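Local coordinates for protein platelet aggregation factor Sm-hPAF (Streptococcus mitis, PDB 4GWJ) that binds fucosylated glycans through this fucose-binding lectin domain of a toxin that probably forms pores in cholesterol-containing host membranes, at residues 23-28 / 46-51. The protein carries 2 engineered substitutions. Residues are numbered along the deposited sequence; the frame is centred on the assembly and turned at random.
Engineered in segment 23-28: His-25 (natural residue Tyr). With NAG (2-acetamido-2-deoxy-beta-D-glucopyranose), chain B; FUC (alpha-L-fucopyranose), chain C.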
loop_
_atom_site.group_PDB
_atom_site.type_symbol
_atom_site.label_atom_id
_atom_site.label_comp_id
_atom_site.label_asym_id
_atom_site.label_seq_id
_atom_site.Cartn_x
_atom_site.Cartn_y
_atom_site.Cartn_z
ATOM N N THR A 23 -12.427 -4.493 -6.884
ATOM C CA THR A 23 -11.716 -3.956 -7.995
ATOM C C THR A 23 -12.612 -3.175 -8.857
ATOM O O THR A 23 -13.704 -3.732 -9.206
ATOM C CB THR A 23 -10.940 -5.097 -8.830
ATOM O OG1 THR A 23 -10.061 -5.796 -7.921
ATOM C CG2 THR A 23 -10.209 -4.491 -10.019
ATOM N N ALA A 24 -12.296 -1.968 -9.288
ATOM C CA ALA A 24 -13.105 -1.145 -10.161
ATOM C C ALA A 24 -12.219 -0.538 -11.250
ATOM O O ALA A 24 -10.954 -0.460 -11.064
ATOM C CB ALA A 24 -13.820 -0.014 -9.425
ATOM N N HIS A 25 -12.801 -0.143 -12.387
ATOM C CA HIS A 25 -12.083 0.504 -13.441
ATOM C C HIS A 25 -10.842 -0.264 -13.876
ATOM O O HIS A 25 -9.861 0.340 -14.376
ATOM C CB HIS A 25 -11.658 1.949 -12.964
ATOM C CG HIS A 25 -12.839 2.850 -12.851
ATOM N ND1 HIS A 25 -13.295 3.414 -11.686
ATOM C CD2 HIS A 25 -13.724 3.158 -13.807
ATOM C CE1 HIS A 25 -14.454 4.090 -11.972
ATOM N NE2 HIS A 25 -14.644 4.000 -13.275
ATOM N N GLY A 26 -10.842 -1.596 -13.791
ATOM C CA GLY A 26 -9.716 -2.408 -14.213
ATOM C C GLY A 26 -8.462 -2.286 -13.297
ATOM O O GLY A 26 -7.422 -2.777 -13.700
ATOM N N GLY A 27 -8.624 -1.665 -12.132
ATOM C CA GLY A 27 -7.374 -1.324 -11.354
ATOM C C GLY A 27 -6.874 -2.446 -10.445
ATOM O O GLY A 27 -6.902 -2.410 -9.188
ATOM N N ALA A 28 -6.370 -3.521 -11.129
ATOM C CA ALA A 28 -5.928 -4.713 -10.456
ATOM C C ALA A 28 -4.943 -4.453 -9.294
ATOM O O ALA A 28 -4.028 -3.588 -9.458
ATOM C CB ALA A 28 -5.200 -5.590 -11.515
ATOM N N VAL A 46 -1.790 1.885 -11.626
ATOM C CA VAL A 46 -2.366 2.339 -10.368
ATOM C C VAL A 46 -3.574 1.460 -10.074
ATOM O O VAL A 46 -4.395 1.182 -11.000
ATOM C CB VAL A 46 -2.809 3.818 -10.480
ATOM C CG1 VAL A 46 -3.533 4.351 -9.187
ATOM C CG2 VAL A 46 -1.565 4.758 -10.892
ATOM N N THR A 47 -3.695 1.093 -8.806
ATOM C CA THR A 47 -4.850 0.191 -8.423
ATOM C C THR A 47 -6.145 1.011 -8.259
ATOM O O THR A 47 -6.119 2.269 -8.222
ATOM C CB THR A 47 -4.586 -0.503 -7.087
ATOM O OG1 THR A 47 -4.550 0.511 -6.026
ATOM C CG2 THR A 47 -3.235 -1.294 -7.045
ATOM N N HIS A 48 -7.311 0.317 -8.133
ATOM C CA HIS A 48 -8.565 1.017 -7.795
ATOM C C HIS A 48 -9.585 0.073 -7.297
ATOM O O HIS A 48 -9.818 -0.990 -7.950
ATOM C CB HIS A 48 -9.070 1.629 -9.150
ATOM C CG HIS A 48 -10.003 2.828 -9.024
ATOM N ND1 HIS A 48 -11.086 2.870 -8.196
ATOM C CD2 HIS A 48 -9.919 4.052 -9.707
ATOM C CE1 HIS A 48 -11.662 4.100 -8.348
ATOM N NE2 HIS A 48 -10.963 4.827 -9.250
ATOM N N THR A 49 -10.090 0.341 -6.115
ATOM C CA THR A 49 -11.165 -0.514 -5.565
ATOM C C THR A 49 -12.520 0.216 -5.933
ATOM O O THR A 49 -12.586 1.306 -6.498
ATOM C CB THR A 49 -11.134 -0.619 -4.021
ATOM O OG1 THR A 49 -11.371 0.685 -3.428
ATOM C CG2 THR A 49 -9.726 -1.080 -3.487
ATOM N N ASN A 50 -13.645 -0.450 -5.559
ATOM C CA ASN A 50 -14.895 0.239 -5.664
ATOM C C ASN A 50 -14.909 1.422 -4.651
ATOM O O ASN A 50 -14.096 1.493 -3.712
ATOM C CB ASN A 50 -15.955 -0.691 -5.171
ATOM C CG ASN A 50 -16.196 -1.832 -6.199
ATOM O OD1 ASN A 50 -15.895 -1.686 -7.352
ATOM N ND2 ASN A 50 -16.855 -2.872 -5.736
ATOM N N PHE A 51 -15.827 2.345 -4.885
ATOM C CA PHE A 51 -16.195 3.319 -3.813
ATOM C C PHE A 51 -16.905 2.485 -2.760
ATOM O O PHE A 51 -17.982 1.810 -3.027
ATOM C CB PHE A 51 -17.139 4.371 -4.343
ATOM C CG PHE A 51 -16.560 5.416 -5.201
ATOM C CD1 PHE A 51 -16.459 6.784 -4.680
ATOM C CD2 PHE A 51 -16.101 5.165 -6.492
ATOM C CE1 PHE A 51 -15.891 7.719 -5.529
ATOM C CE2 PHE A 51 -15.463 6.120 -7.263
ATOM C CZ PHE A 51 -15.387 7.422 -6.786
HETATM C C1 NAG B . -15.031 5.759 -16.782
HETATM C C2 NAG B . -14.382 6.902 -15.977
HETATM C C3 NAG B . -13.012 7.292 -16.522
HETATM C C4 NAG B . -12.201 6.247 -17.288
HETATM C C5 NAG B . -13.057 5.260 -18.086
HETATM C C6 NAG B . -12.304 4.240 -18.893
HETATM C C7 NAG B . -15.503 8.173 -14.113
HETATM C C8 NAG B . -16.077 9.487 -13.620
HETATM N N2 NAG B . -15.232 7.991 -15.500
HETATM O O1 NAG B . -16.135 5.199 -16.188
HETATM O O3 NAG B . -12.185 8.205 -15.780
HETATM O O4 NAG B . -11.302 6.878 -18.136
HETATM O O5 NAG B . -14.091 4.812 -17.256
HETATM O O6 NAG B . -11.527 3.457 -18.020
HETATM O O7 NAG B . -15.153 7.258 -13.352
HETATM C C1 FUC C . -11.259 9.775 -12.558
HETATM C C2 FUC C . -12.129 9.874 -11.290
HETATM C C3 FUC C . -13.011 8.663 -11.047
HETATM C C4 FUC C . -12.200 7.400 -11.299
HETATM C C5 FUC C . -11.536 7.358 -12.663
HETATM C C6 FUC C . -10.728 6.165 -13.128
HETATM O O2 FUC C . -12.667 11.184 -11.185
HETATM O O3 FUC C . -13.718 8.676 -9.890
HETATM O O4 FUC C . -11.324 7.272 -10.175
HETATM O O5 FUC C . -10.581 8.511 -12.718
#
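His-48 has its CG anti to the backbone N (chi1 -157°), while His-25, an engineered residue in place of the natural Tyr, holds its CG anti to the carbonyl carbon (chi1 -70°); the two rings meet beside the bound sugars. Their packing is T-shaped: the edge of His-25 comes down over one face of His-48, near the rim, with ND1 3.7 Å from NE2 of His-48 and the planes at 62°. His-48 is held at both nitrogens. ND1 of His-48 donates to the carbonyl O of Thr-49 at 2.8 Å, close to the ring plane, which holds the ring's rotation. NE2 of His-48 meets fucose O4, in the ring plane, at 2.6 Å in a nearly straight hydrogen bond. Fucose C6 lies over a face of His-25, whose NE2 makes a weak hydrogen bond to O1 of the N-acetylglucosamine; the CZ edge of Phe-51 borders fucose O3. Arg-75 and Arg-83 also bond the fucose.

Behind the rings the backbones are pinned on either side of a type I' turn, Ala-24 to Gly-27. Ala-24 N donates to His-48 O at 3.0 Å from above the carbonyl plane, and His-48 N reaches Gly-27 O on an in-plane lone pair, also at 3.0 Å. The Ala-24 methyl fits against Thr-49 O and Asn-50 OD1.

Both segments belong to the long loop region between strands 17-20 and 56-61 of this F5/8 type C domain; Gln-20 of the first strand bonds Gly-27 O, and the backbones of Thr-47 and Thr-49 bond to Leu-138, at the start of strand 138-145, and to Leu-136 just ahead of it.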